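Local coordinates for protein glycerol-3-phosphate dehydrogenase [NAD(+)] (Dunaliella salina, PDB 6IUY) that converts dihydroxyacetone phosphate directly to glycerol through paired dehydrogenase and phosphatase domains, probably reducing it to sn-glycerol 3-phosphate with NADH on the way, at residues A[404-409]-A[455-460]; A[408-413]-A[512-517]; A[422-427]-A[446-451]. All coordinates share one frame; numbering follows the deposited sequence.

Strand 404-408 sits in the mixed sheet of the NAD-binding part, between strands 374-377 and 422-427. Contact 1 closes a loop from this strand to the start of helix 454-477. Contact 2 starts from the same stretch, sharing M408 and G409. The two loops share their start, and contact 2 runs further, past 455-460 to 512-517. Contact 3 pairs strands 422-427 and 446-451 and is nested inside both. The M408 backbone O probably accepts a hydrogen bond from V425 N, which joins contacts 1 and 2 to this strand pair. Contacts 1 and 2 tie the sheet to helices 454-477 and 514-526.

Contact 1: A[404-409]-A[455-460]; sequences CSVLMG and PGAEMC
With chi1 of V406 at -62°, CG1 lies beside its backbone N, and with chi1 of E458 at -167° the extended glutamate chain is carried across that methyl. This is strand-on-helix packing. Strand 404-408 belongs to the mixed sheet of the Rossmann-type NAD-binding part, and helix 454-477 leads into the helical C-terminal part. The axes of the two segments come within 8.2 Å and are inclined at 48°.

V406 and E458 side chains cross at about a right angle. CG1 of V406 touches the flank of the chain from CB to the carboxylate, and is 3.8 Å from E458 CG. The carboxylate is thus backed by a methyl group within a buried contact. Its polar end is satisfied in other directions: OE1 is hydrogen-bonded to S393 OG, and OE2 also has a hydrogen-bond partner. The other methyl of V406, CG2, points at A457 CB, 4.1 Å away.

M408, two residues on, is turned to the same helix. Its chain is bent at chi2 and chi3, and CG is the part that meets the helix. The side chain also lies against K380, a residue that binds NAD and dihydroxyacetone phosphate, and is about 7 Å from each bound ligand. No hydrogen bond joins the two segments, so the fit is one of shape. A457 is small enough for the strand to come near: its CA is 6.2 Å from that of M408. At this point M408 CG lies 3.6 Å from A457 O and 4.3 Å from A457 CB.

Contact 2: A[408-413]-A[512-517]; sequences MGANIA and FESCGV. With NAD (nicotinamide-adenine-dinucleotide), chain C.
G409 runs nearly fully extended past S514 and C515 at the N-terminal end of helix 514-526, its CA 4.2 Å from the CA of C515. The chain then turns through A410 toward the cofactor.

S514 is the polar link. Its OG stands anti to the backbone N, chi1 -178°, which sets the hydroxyl against the passing backbone. It accepts a nearly straight hydrogen bond from A410 N at 3.3 Å, with an angle of 163° at the hydrogen. OG is also 3.5 Å from G409 CA. A weak hydrogen bond to E423 O gives the same hydroxyl a partner on strand 422-427. Replacing S514 with alanine would probably leave the buried A410 N-H without its acceptor and let the loop shift against the helix.

C515 adds apolar contact. Its CB meets M408 CB at 3.7 Å and lies 3.6 Å from M408 O. SG is turned toward the helix of contact 1 and packs on A457 CA.

Further along the loop, the backbone serves the cofactor. I412 takes the N-cap position of helix 413-416. A413 N donates a 2.9 Å hydrogen bond to O7N of the NAD carboxamide, and A413 CB packs beside the same group. N411 O comes within 3.3 Å of C4N, the ring carbon that exchanges hydride in NAD enzymes. The second subunit closes over this region: its N482 is hydrogen-bonded through OD1 to I412 N, and its A485 packs on A410.

The arrangement is that of a nicotinamide-binding loop after a strand of a Rossmann-type sheet, here braced by the N-terminal end of helix 514-526 beside the dimer interface.

Contact 3: A[422-427]-A[446-451]; sequences SEAVIA and FAINLL
S422 to A427 and F446 to L451 run side by side in parallel, pairing residue for residue from S422 with F446 to A427 with L451. The axes are 4.5 Å apart and inclined at 24°.

Five backbone hydrogen bonds join the strands. A424 and I426 each use both N and O, while A447 N reaches back to S422 O. A424 N meets A447 O at 2.9 Å, nearly along the C=O axis. N449 N approaches A424 O in the carbonyl plane, whereas the bonds from A447 N, I426 N and L451 N come in tilted from it. CA-H...O contacts fill in between, among them A427 CA to L451 O at 3.2 Å.

Apolar contacts on the face of A424 and I426 are the most extensive. The F446 ring swings toward strand 422-427, because CG is anti to the backbone N (chi1 -166°). S422 CB lies at the ring edge, and A424 CB comes within 3.5 Å of CZ. I426 and I448 meet obliquely through their CD1 atoms at 4.0 Å. I426 and L450 lie alongside each other, with CG2 and CD2 3.9 Å apart. W267 and M274 of helix 266-282 cover F446, while W437 and F441 of helix 431-441 cover I426.

On the opposite face, V425 and L451 cross at about a right angle, CG1 to CD2 being 3.7 Å. N449 lies beside V425, pointing the same way. E423, near the start, makes a weak, long ion pair with R489 of the second subunit.

Strand 422-427, helix 431-441 and strand 446-451 form a beta-alpha-beta crossover. It ends the mixed sheet of the NAD-binding domain, with 446-451 the outermost strand within the chain.

Contact 1: A[404-409]-A[455-460]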
ATOM      1  N   CYS A 404      12.832  -6.514  20.661  1.00 51.51           N
ATOM      2  CA  CYS A 404      11.452  -6.969  20.542  1.00 48.14           C
ATOM      3  C   CYS A 404      10.915  -6.815  19.124  1.00 43.79           C
ATOM      4  O   CYS A 404      10.798  -5.703  18.615  1.00 43.36           O
ATOM      5  CB  CYS A 404      10.571  -6.214  21.532  1.00 35.21           C
ATOM      6  SG  CYS A 404       8.859  -6.844  21.639  1.00 39.99           S
ATOM      7  N   SER A 405      10.603  -7.947  18.503  1.00 39.60           N
ATOM      8  CA  SER A 405       9.942  -7.972  17.208  1.00 40.16           C
ATOM      9  C   SER A 405       8.435  -7.710  17.383  1.00 44.45           C
ATOM     10  O   SER A 405       7.965  -7.564  18.519  1.00 39.01           O
ATOM     11  CB  SER A 405      10.162  -9.329  16.538  1.00 37.61           C
ATOM     12  OG  SER A 405      11.541  -9.616  16.409  1.00 43.10           O
ATOM     13  N   VAL A 406       7.689  -7.660  16.276  1.00 40.00           N
ATOM     14  CA  VAL A 406       6.230  -7.600  16.321  1.00 37.95           C
ATOM     15  C   VAL A 406       5.607  -8.542  15.314  1.00 42.58           C
ATOM     16  O   VAL A 406       6.236  -8.928  14.314  1.00 43.50           O
ATOM     17  CB  VAL A 406       5.683  -6.197  16.046  1.00 39.34           C
ATOM     18  CG1 VAL A 406       6.165  -5.209  17.113  1.00 36.18           C
ATOM     19  CG2 VAL A 406       6.028  -5.747  14.598  1.00 39.01           C
ATOM     20  N   LEU A 407       4.372  -8.938  15.597  1.00 37.23           N
ATOM     21  CA  LEU A 407       3.588  -9.688  14.636  1.00 38.12           C
ATOM     22  C   LEU A 407       2.322  -8.880  14.430  1.00 39.89           C
ATOM     23  O   LEU A 407       1.538  -8.723  15.365  1.00 36.96           O
ATOM     24  CB  LEU A 407       3.278 -11.103  15.130  1.00 32.57           C
ATOM     25  CG  LEU A 407       2.467 -12.087  14.273  1.00 36.30           C
ATOM     26  CD1 LEU A 407       2.638 -13.484  14.831  1.00 39.25           C
ATOM     27  CD2 LEU A 407       0.985 -11.747  14.258  1.00 33.48           C
ATOM     28  N   MET A 408       2.138  -8.365  13.218  1.00 37.28           N
ATOM     29  CA  MET A 408       0.989  -7.510  12.891  1.00 39.56           C
ATOM     30  C   MET A 408       0.359  -7.957  11.587  1.00 38.55           C
ATOM     31  O   MET A 408       1.070  -8.191  10.608  1.00 42.71           O
ATOM     32  CB  MET A 408       1.417  -6.055  12.777  1.00 35.09           C
ATOM     33  CG  MET A 408       2.108  -5.523  13.996  1.00 38.61           C
ATOM     34  SD  MET A 408       0.916  -4.965  15.214  1.00 41.82           S
ATOM     35  CE  MET A 408       1.685  -5.544  16.741  1.00 38.77           C
ATOM     36  N   GLY A 409      -0.959  -8.114  11.572  1.00 39.55           N
ATOM     37  CA  GLY A 409      -1.634  -8.577  10.374  1.00 38.55           C
ATOM     38  C   GLY A 409      -3.140  -8.449  10.514  1.00 42.88           C
ATOM     39  O   GLY A 409      -3.644  -8.087  11.584  1.00 44.17           O
ATOM     40  N   PRO A 455       9.072  -0.358  13.065  1.00 40.31           N
ATOM     41  CA  PRO A 455       8.279   0.833  13.393  1.00 45.32           C
ATOM     42  C   PRO A 455       7.041   1.023  12.491  1.00 46.94           C
ATOM     43  O   PRO A 455       6.046   1.576  12.953  1.00 41.44           O
ATOM     44  CB  PRO A 455       9.275   1.993  13.222  1.00 43.00           C
ATOM     45  CG  PRO A 455      10.496   1.424  12.599  1.00 43.74           C
ATOM     46  CD  PRO A 455      10.494  -0.053  12.809  1.00 43.32           C
ATOM     47  N   GLY A 456       7.081   0.560  11.244  1.00 48.03           N
ATOM     48  CA  GLY A 456       5.945   0.763  10.347  1.00 46.12           C
ATOM     49  C   GLY A 456       4.806  -0.220  10.576  1.00 41.27           C
ATOM     50  O   GLY A 456       3.635   0.178  10.631  1.00 42.58           O
ATOM     51  N   ALA A 457       5.152  -1.501  10.692  1.00 36.09           N
ATOM     52  CA  ALA A 457       4.201  -2.557  11.016  1.00 39.93           C
ATOM     53  C   ALA A 457       3.476  -2.244  12.315  1.00 40.42           C
ATOM     54  O   ALA A 457       2.241  -2.346  12.408  1.00 38.10           O
ATOM     55  CB  ALA A 457       4.908  -3.917  11.135  1.00 38.80           C
ATOM     56  N   GLU A 458       4.254  -1.852  13.316  1.00 40.34           N
ATOM     57  CA  GLU A 458       3.719  -1.732  14.652  1.00 43.30           C
ATOM     58  C   GLU A 458       2.808  -0.527  14.742  1.00 36.20           C
ATOM     59  O   GLU A 458       1.758  -0.605  15.351  1.00 37.05           O
ATOM     60  CB  GLU A 458       4.839  -1.642  15.700  1.00 42.79           C
ATOM     61  CG  GLU A 458       4.311  -1.843  17.107  1.00 44.46           C
ATOM     62  CD  GLU A 458       5.407  -1.946  18.147  1.00 48.15           C
ATOM     63  OE1 GLU A 458       6.508  -1.426  17.892  1.00 44.65           O
ATOM     64  OE2 GLU A 458       5.155  -2.549  19.220  1.00 43.28           O
ATOM     65  N   MET A 459       3.204   0.589  14.139  1.00 39.55           N
ATOM     66  CA  MET A 459       2.376   1.795  14.186  1.00 42.15           C
ATOM     67  C   MET A 459       1.088   1.617  13.355  1.00 40.63           C
ATOM     68  O   MET A 459       0.028   2.133  13.721  1.00 37.08           O
ATOM     69  CB  MET A 459       3.170   3.015  13.702  1.00 41.21           C
ATOM     70  CG  MET A 459       2.420   4.314  13.845  1.00 39.83           C
ATOM     71  SD  MET A 459       2.199   4.889  15.540  1.00 42.45           S
ATOM     72  CE  MET A 459       3.816   5.612  15.811  1.00 40.18           C
ATOM     73  N   CYS A 460       1.168   0.856  12.265  1.00 34.91           N
ATOM     74  CA  CYS A 460      -0.040   0.515  11.508  1.00 39.13           C
ATOM     75  C   CYS A 460      -0.998  -0.329  12.324  1.00 40.90           C
ATOM     76  O   CYS A 460      -2.186  -0.045  12.372  1.00 36.66           O
ATOM     77  CB  CYS A 460       0.295  -0.250  10.221  1.00 40.26           C
ATOM     78  SG  CYS A 460       0.911   0.800   8.906  1.00 44.71           S
TER

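Contact 2: A[408-413]-A[512-517]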
ATOM      1  N   MET A 408       2.138  -8.365  13.218  1.00 37.28           N
ATOM      2  CA  MET A 408       0.989  -7.510  12.891  1.00 39.56           C
ATOM      3  C   MET A 408       0.359  -7.957  11.587  1.00 38.55           C
ATOM      4  O   MET A 408       1.070  -8.191  10.608  1.00 42.71           O
ATOM      5  CB  MET A 408       1.417  -6.055  12.777  1.00 35.09           C
ATOM      6  CG  MET A 408       2.108  -5.523  13.996  1.00 38.61           C
ATOM      7  SD  MET A 408       0.916  -4.965  15.214  1.00 41.82           S
ATOM      8  CE  MET A 408       1.685  -5.544  16.741  1.00 38.77           C
ATOM      9  N   GLY A 409      -0.959  -8.114  11.572  1.00 39.55           N
ATOM     10  CA  GLY A 409      -1.634  -8.577  10.374  1.00 38.55           C
ATOM     11  C   GLY A 409      -3.140  -8.449  10.514  1.00 42.88           C
ATOM     12  O   GLY A 409      -3.644  -8.087  11.584  1.00 44.17           O
ATOM     13  N   ALA A 410      -3.863  -8.709   9.432  1.00 39.89           N
ATOM     14  CA  ALA A 410      -5.319  -8.731   9.477  1.00 43.15           C
ATOM     15  C   ALA A 410      -5.745 -10.015  10.175  1.00 40.65           C
ATOM     16  O   ALA A 410      -5.876 -11.067   9.533  1.00 41.06           O
ATOM     17  CB  ALA A 410      -5.905  -8.648   8.072  1.00 43.10           C
ATOM     18  N   ASN A 411      -5.924  -9.947  11.494  1.00 49.97           N
ATOM     19  CA  ASN A 411      -6.013 -11.169  12.288  1.00 40.67           C
ATOM     20  C   ASN A 411      -7.163 -11.288  13.285  1.00 45.62           C
ATOM     21  O   ASN A 411      -6.902 -11.656  14.439  1.00 49.23           O
ATOM     22  CB  ASN A 411      -4.727 -11.371  13.108  1.00 39.81           C
ATOM     23  CG  ASN A 411      -3.466 -11.444  12.266  1.00 43.55           C
ATOM     24  OD1 ASN A 411      -3.442 -12.039  11.180  1.00 42.07           O
ATOM     25  ND2 ASN A 411      -2.384 -10.871  12.799  1.00 40.75           N
ATOM     26  N   ILE A 412      -8.402 -11.023  12.895  1.00 39.79           N
ATOM     27  CA  ILE A 412      -9.525 -11.305  13.804  1.00 43.45           C
ATOM     28  C   ILE A 412      -9.420 -12.729  14.405  1.00 39.55           C
ATOM     29  O   ILE A 412      -9.463 -13.705  13.679  1.00 38.51           O
ATOM     30  CB  ILE A 412     -10.883 -11.171  13.087  1.00 41.97           C
ATOM     31  CG1 ILE A 412     -11.025  -9.795  12.419  1.00 38.29           C
ATOM     32  CG2 ILE A 412     -12.039 -11.497  14.055  1.00 34.73           C
ATOM     33  CD1 ILE A 412     -10.520  -8.664  13.242  1.00 41.99           C
ATOM     34  N   ALA A 413      -9.296 -12.838  15.725  1.00 37.84           N
ATOM     35  CA  ALA A 413      -8.885 -14.091  16.381  1.00 33.06           C
ATOM     36  C   ALA A 413      -9.773 -15.288  16.120  1.00 38.86           C
ATOM     37  O   ALA A 413      -9.279 -16.374  15.764  1.00 39.66           O
ATOM     38  CB  ALA A 413      -8.788 -13.875  17.880  1.00 38.37           C
ATOM     39  N   PHE A 512       1.299  -1.536   2.266  1.00 41.10           N
ATOM     40  CA  PHE A 512       0.699  -2.485   1.334  1.00 42.77           C
ATOM     41  C   PHE A 512       0.750  -3.912   1.827  1.00 40.03           C
ATOM     42  O   PHE A 512       0.144  -4.796   1.234  1.00 43.27           O
ATOM     43  CB  PHE A 512       1.388  -2.391  -0.037  1.00 43.09           C
ATOM     44  CG  PHE A 512       1.156  -1.073  -0.723  1.00 41.81           C
ATOM     45  CD1 PHE A 512      -0.004  -0.848  -1.433  1.00 46.98           C
ATOM     46  CD2 PHE A 512       2.076  -0.054  -0.625  1.00 46.75           C
ATOM     47  CE1 PHE A 512      -0.238   0.367  -2.049  1.00 48.75           C
ATOM     48  CE2 PHE A 512       1.848   1.170  -1.240  1.00 48.39           C
ATOM     49  CZ  PHE A 512       0.687   1.378  -1.945  1.00 46.58           C
ATOM     50  N   GLU A 513       1.479  -4.146   2.910  1.00 42.26           N
ATOM     51  CA  GLU A 513       1.561  -5.488   3.473  1.00 41.99           C
ATOM     52  C   GLU A 513       0.385  -5.749   4.413  1.00 41.52           C
ATOM     53  O   GLU A 513      -0.406  -4.859   4.715  1.00 34.61           O
ATOM     54  CB  GLU A 513       2.880  -5.694   4.227  1.00 44.98           C
ATOM     55  CG  GLU A 513       4.137  -5.371   3.431  1.00 46.11           C
ATOM     56  CD  GLU A 513       4.567  -6.494   2.481  1.00 49.46           C
ATOM     57  OE1 GLU A 513       5.634  -6.343   1.846  1.00 56.13           O
ATOM     58  OE2 GLU A 513       3.857  -7.520   2.359  1.00 51.71           O
ATOM     59  N   SER A 514       0.306  -6.973   4.909  1.00 40.00           N
ATOM     60  CA  SER A 514      -0.816  -7.375   5.735  1.00 42.98           C
ATOM     61  C   SER A 514      -1.030  -6.478   6.956  1.00 39.16           C
ATOM     62  O   SER A 514      -2.164  -6.273   7.377  1.00 39.12           O
ATOM     63  CB  SER A 514      -0.641  -8.830   6.183  1.00 42.73           C
ATOM     64  OG  SER A 514      -1.756  -9.232   6.959  1.00 46.02           O
ATOM     65  N   CYS A 515       0.045  -5.946   7.520  1.00 36.96           N
ATOM     66  CA  CYS A 515      -0.057  -5.096   8.711  1.00 41.45           C
ATOM     67  C   CYS A 515      -0.694  -3.737   8.425  1.00 39.90           C
ATOM     68  O   CYS A 515      -1.128  -3.052   9.352  1.00 41.91           O
ATOM     69  CB  CYS A 515       1.329  -4.864   9.324  1.00 41.42           C
ATOM     70  SG  CYS A 515       2.553  -4.244   8.098  1.00 40.57           S
ATOM     71  N   GLY A 516      -0.732  -3.340   7.154  1.00 42.10           N
ATOM     72  CA  GLY A 516      -1.229  -2.027   6.776  1.00 38.33           C
ATOM     73  C   GLY A 516      -2.663  -2.051   6.271  1.00 42.72           C
ATOM     74  O   GLY A 516      -3.603  -2.068   7.064  1.00 38.50           O
ATOM     75  N   VAL A 517      -2.843  -2.052   4.950  1.00 38.76           N
ATOM     76  CA  VAL A 517      -4.186  -1.989   4.391  1.00 37.42           C
ATOM     77  C   VAL A 517      -5.024  -3.217   4.742  1.00 35.87           C
ATOM     78  O   VAL A 517      -6.219  -3.099   4.982  1.00 36.92           O
ATOM     79  CB  VAL A 517      -4.166  -1.831   2.851  1.00 38.62           C
ATOM     80  CG1 VAL A 517      -5.570  -1.673   2.338  1.00 38.87           C
ATOM     81  CG2 VAL A 517      -3.380  -0.611   2.467  1.00 47.94           C
TER
HETATM   82  PA  NAD C 701      -8.901  -9.591  25.067  1.00 34.79           P
HETATM   83  O1A NAD C 701      -9.573 -10.872  24.790  1.00 30.91           O
HETATM   84  O2A NAD C 701      -9.451  -8.410  24.278  1.00 37.43           O
HETATM   85  O5B NAD C 701      -9.036  -9.199  26.642  1.00 35.89           O
HETATM   86  C5B NAD C 701      -9.249 -10.222  27.626  1.00 35.64           C
HETATM   87  C4B NAD C 701      -8.021 -10.308  28.567  1.00 35.69           C
HETATM   88  O4B NAD C 701      -7.939  -9.222  29.286  1.00 40.83           O
HETATM   89  C3B NAD C 701      -8.238 -11.431  29.585  1.00 39.02           C
HETATM   90  O3B NAD C 701      -7.512 -12.538  29.307  1.00 39.80           O
HETATM   91  C2B NAD C 701      -7.784 -10.823  30.925  1.00 36.02           C
HETATM   92  O2B NAD C 701      -6.903 -11.810  31.621  1.00 44.05           O
HETATM   93  C1B NAD C 701      -7.159  -9.748  30.583  1.00 35.72           C
HETATM   94  N9A NAD C 701      -7.228  -8.815  31.626  1.00 36.63           N
HETATM   95  C8A NAD C 701      -8.322  -8.253  32.192  1.00 36.67           C
HETATM   96  N7A NAD C 701      -7.889  -7.415  33.160  1.00 36.88           N
HETATM   97  C5A NAD C 701      -6.532  -7.471  33.212  1.00 39.71           C
HETATM   98  C6A NAD C 701      -5.595  -6.845  34.015  1.00 38.14           C
HETATM   99  N6A NAD C 701      -5.859  -5.924  35.067  1.00 43.24           N
HETATM  100  N1A NAD C 701      -4.290  -7.077  33.830  1.00 41.02           N
HETATM  101  C2A NAD C 701      -3.894  -7.945  32.855  1.00 41.90           C
HETATM  102  N3A NAD C 701      -4.806  -8.570  32.076  1.00 35.87           N
HETATM  103  C4A NAD C 701      -6.123  -8.328  32.259  1.00 37.95           C
HETATM  104  O3  NAD C 701      -7.342  -9.778  24.730  1.00 36.60           O
HETATM  105  PN  NAD C 701      -6.696 -10.204  23.326  1.00 35.86           P
HETATM  106  O1N NAD C 701      -7.769 -10.609  22.331  1.00 37.32           O
HETATM  107  O2N NAD C 701      -5.723 -11.347  23.507  1.00 32.00           O
HETATM  108  O5D NAD C 701      -5.990  -8.920  22.739  1.00 36.21           O
HETATM  109  C5D NAD C 701      -4.818  -8.391  23.331  1.00 39.20           C
HETATM  110  C4D NAD C 701      -4.059  -7.630  22.234  1.00 37.00           C
HETATM  111  O4D NAD C 701      -4.126  -8.284  21.090  1.00 34.47           O
HETATM  112  C3D NAD C 701      -4.746  -6.300  22.002  1.00 34.45           C
HETATM  113  O3D NAD C 701      -3.815  -5.331  21.969  1.00 34.45           O
HETATM  114  C2D NAD C 701      -5.438  -6.440  20.617  1.00 38.45           C
HETATM  115  O2D NAD C 701      -5.559  -5.075  20.040  1.00 36.92           O
HETATM  116  C1D NAD C 701      -4.647  -7.241  19.961  1.00 37.75           C
HETATM  117  N1N NAD C 701      -5.273  -8.007  18.902  1.00 38.38           N
HETATM  118  C2N NAD C 701      -6.502  -8.613  19.053  1.00 36.14           C
HETATM  119  C3N NAD C 701      -7.060  -9.342  18.004  1.00 41.35           C
HETATM  120  C7N NAD C 701      -8.451  -9.982  18.205  1.00 41.30           C
HETATM  121  O7N NAD C 701      -9.089 -10.378  17.249  1.00 41.86           O
HETATM  122  N7N NAD C 701      -8.962 -10.113  19.546  1.00 40.80           N
HETATM  123  C4N NAD C 701      -6.398  -9.478  16.803  1.00 43.10           C
HETATM  124  C5N NAD C 701      -5.150  -8.899  16.654  1.00 38.17           C
HETATM  125  C6N NAD C 701      -4.598  -8.177  17.713  1.00 39.32           C

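Contact 3: A[422-427]-A[446-451]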
ATOM      1  N   SER A 422      -5.332 -17.235   6.739  1.00 44.86           N
ATOM      2  CA  SER A 422      -5.036 -15.879   7.154  1.00 41.28           C
ATOM      3  C   SER A 422      -3.552 -15.617   6.970  1.00 43.29           C
ATOM      4  O   SER A 422      -2.812 -16.503   6.556  1.00 42.89           O
ATOM      5  CB  SER A 422      -5.454 -15.666   8.609  1.00 43.50           C
ATOM      6  OG  SER A 422      -5.482 -14.279   8.904  1.00 45.12           O
ATOM      7  N   GLU A 423      -3.109 -14.400   7.254  1.00 42.95           N
ATOM      8  CA  GLU A 423      -1.703 -14.069   7.056  1.00 43.21           C
ATOM      9  C   GLU A 423      -1.304 -12.953   7.999  1.00 40.93           C
ATOM     10  O   GLU A 423      -2.153 -12.244   8.548  1.00 41.42           O
ATOM     11  CB  GLU A 423      -1.412 -13.693   5.581  1.00 40.34           C
ATOM     12  CG  GLU A 423      -2.327 -12.648   4.979  1.00 49.83           C
ATOM     13  CD  GLU A 423      -2.076 -12.371   3.474  1.00 49.79           C
ATOM     14  OE1 GLU A 423      -2.024 -13.321   2.659  1.00 53.18           O
ATOM     15  OE2 GLU A 423      -1.967 -11.182   3.102  1.00 51.26           O
ATOM     16  N   ALA A 424      -0.004 -12.813   8.222  1.00 37.16           N
ATOM     17  CA  ALA A 424       0.486 -11.729   9.052  1.00 38.07           C
ATOM     18  C   ALA A 424       1.902 -11.372   8.670  1.00 35.89           C
ATOM     19  O   ALA A 424       2.609 -12.171   8.082  1.00 40.00           O
ATOM     20  CB  ALA A 424       0.430 -12.108  10.540  1.00 34.63           C
ATOM     21  N   VAL A 425       2.306 -10.172   9.040  1.00 36.48           N
ATOM     22  CA  VAL A 425       3.690  -9.739   8.935  1.00 35.06           C
ATOM     23  C   VAL A 425       4.393  -9.989  10.268  1.00 41.48           C
ATOM     24  O   VAL A 425       3.826  -9.694  11.319  1.00 36.87           O
ATOM     25  CB  VAL A 425       3.784  -8.232   8.630  1.00 39.92           C
ATOM     26  CG1 VAL A 425       5.116  -7.683   9.100  1.00 40.45           C
ATOM     27  CG2 VAL A 425       3.522  -7.936   7.142  1.00 44.27           C
ATOM     28  N   ILE A 426       5.616 -10.513  10.237  1.00 38.50           N
ATOM     29  CA  ILE A 426       6.464 -10.438  11.417  1.00 38.55           C
ATOM     30  C   ILE A 426       7.606  -9.494  11.125  1.00 40.11           C
ATOM     31  O   ILE A 426       8.413  -9.753  10.247  1.00 41.34           O
ATOM     32  CB  ILE A 426       7.001 -11.823  11.853  1.00 38.82           C
ATOM     33  CG1 ILE A 426       5.923 -12.555  12.664  1.00 35.65           C
ATOM     34  CG2 ILE A 426       8.262 -11.655  12.693  1.00 35.73           C
ATOM     35  CD1 ILE A 426       6.344 -13.925  13.219  1.00 42.38           C
ATOM     36  N   ALA A 427       7.664  -8.385  11.855  1.00 42.23           N
ATOM     37  CA  ALA A 427       8.730  -7.423  11.675  1.00 42.99           C
ATOM     38  C   ALA A 427       9.804  -7.677  12.720  1.00 44.76           C
ATOM     39  O   ALA A 427       9.564  -7.473  13.907  1.00 42.39           O
ATOM     40  CB  ALA A 427       8.195  -6.017  11.777  1.00 39.71           C
ATOM     41  N   PHE A 446      -1.792 -20.042   8.355  1.00 44.02           N
ATOM     42  CA  PHE A 446      -1.354 -18.751   8.860  1.00 43.79           C
ATOM     43  C   PHE A 446       0.015 -18.435   8.243  1.00 44.60           C
ATOM     44  O   PHE A 446       1.054 -18.830   8.782  1.00 37.59           O
ATOM     45  CB  PHE A 446      -1.315 -18.764  10.407  1.00 40.97           C
ATOM     46  CG  PHE A 446      -1.207 -17.390  11.026  1.00 37.69           C
ATOM     47  CD1 PHE A 446      -2.233 -16.467  10.873  1.00 41.00           C
ATOM     48  CD2 PHE A 446      -0.082 -17.022  11.755  1.00 35.77           C
ATOM     49  CE1 PHE A 446      -2.162 -15.200  11.430  1.00 38.04           C
ATOM     50  CE2 PHE A 446       0.014 -15.746  12.324  1.00 37.07           C
ATOM     51  CZ  PHE A 446      -1.037 -14.828  12.149  1.00 41.47           C
ATOM     52  N   ALA A 447      -0.006 -17.761   7.085  1.00 44.84           N
ATOM     53  CA  ALA A 447       1.204 -17.449   6.320  1.00 43.05           C
ATOM     54  C   ALA A 447       1.922 -16.235   6.864  1.00 42.84           C
ATOM     55  O   ALA A 447       1.312 -15.189   7.148  1.00 42.84           O
ATOM     56  CB  ALA A 447       0.877 -17.234   4.845  1.00 37.13           C
ATOM     57  N   ILE A 448       3.237 -16.369   6.991  1.00 44.81           N
ATOM     58  CA  ILE A 448       4.049 -15.307   7.569  1.00 41.95           C
ATOM     59  C   ILE A 448       4.956 -14.664   6.527  1.00 44.19           C
ATOM     60  O   ILE A 448       5.548 -15.350   5.693  1.00 47.66           O
ATOM     61  CB  ILE A 448       4.897 -15.836   8.730  1.00 41.60           C
ATOM     62  CG1 ILE A 448       3.993 -16.207   9.910  1.00 44.69           C
ATOM     63  CG2 ILE A 448       5.934 -14.813   9.143  1.00 37.53           C
ATOM     64  CD1 ILE A 448       3.499 -15.022  10.694  1.00 43.26           C
ATOM     65  N   ASN A 449       5.049 -13.342   6.598  1.00 39.70           N
ATOM     66  CA  ASN A 449       5.905 -12.548   5.738  1.00 46.08           C
ATOM     67  C   ASN A 449       6.896 -11.762   6.597  1.00 44.61           C
ATOM     68  O   ASN A 449       6.477 -10.982   7.464  1.00 40.30           O
ATOM     69  CB  ASN A 449       5.026 -11.614   4.885  1.00 51.33           C
ATOM     70  CG  ASN A 449       5.824 -10.686   3.998  1.00 56.76           C
ATOM     71  OD1 ASN A 449       6.957 -10.983   3.613  1.00 59.88           O
ATOM     72  ND2 ASN A 449       5.225  -9.544   3.658  1.00 57.08           N
ATOM     73  N   LEU A 450       8.200 -11.952   6.375  1.00 45.46           N
ATOM     74  CA  LEU A 450       9.214 -11.254   7.185  1.00 45.75           C
ATOM     75  C   LEU A 450       9.569  -9.888   6.615  1.00 46.05           C
ATOM     76  O   LEU A 450       9.771  -9.720   5.418  1.00 50.55           O
ATOM     77  CB  LEU A 450      10.496 -12.089   7.331  1.00 43.68           C
ATOM     78  CG  LEU A 450      10.423 -13.382   8.141  1.00 41.78           C
ATOM     79  CD1 LEU A 450      11.788 -14.059   8.183  1.00 40.82           C
ATOM     80  CD2 LEU A 450       9.916 -13.162   9.554  1.00 41.27           C
ATOM     81  N   LEU A 451       9.649  -8.909   7.500  1.00 45.15           N
ATOM     82  CA  LEU A 451       9.860  -7.535   7.107  1.00 47.81           C
ATOM     83  C   LEU A 451      10.829  -6.963   8.095  1.00 50.82           C
ATOM     84  O   LEU A 451      10.798  -7.351   9.259  1.00 49.09           O
ATOM     85  CB  LEU A 451       8.561  -6.741   7.138  1.00 45.66           C
ATOM     86  CG  LEU A 451       7.835  -6.440   5.841  1.00 53.30           C
ATOM     87  CD1 LEU A 451       7.674  -7.693   5.050  1.00 53.54           C
ATOM     88  CD2 LEU A 451       6.483  -5.841   6.179  1.00 54.10           C
TER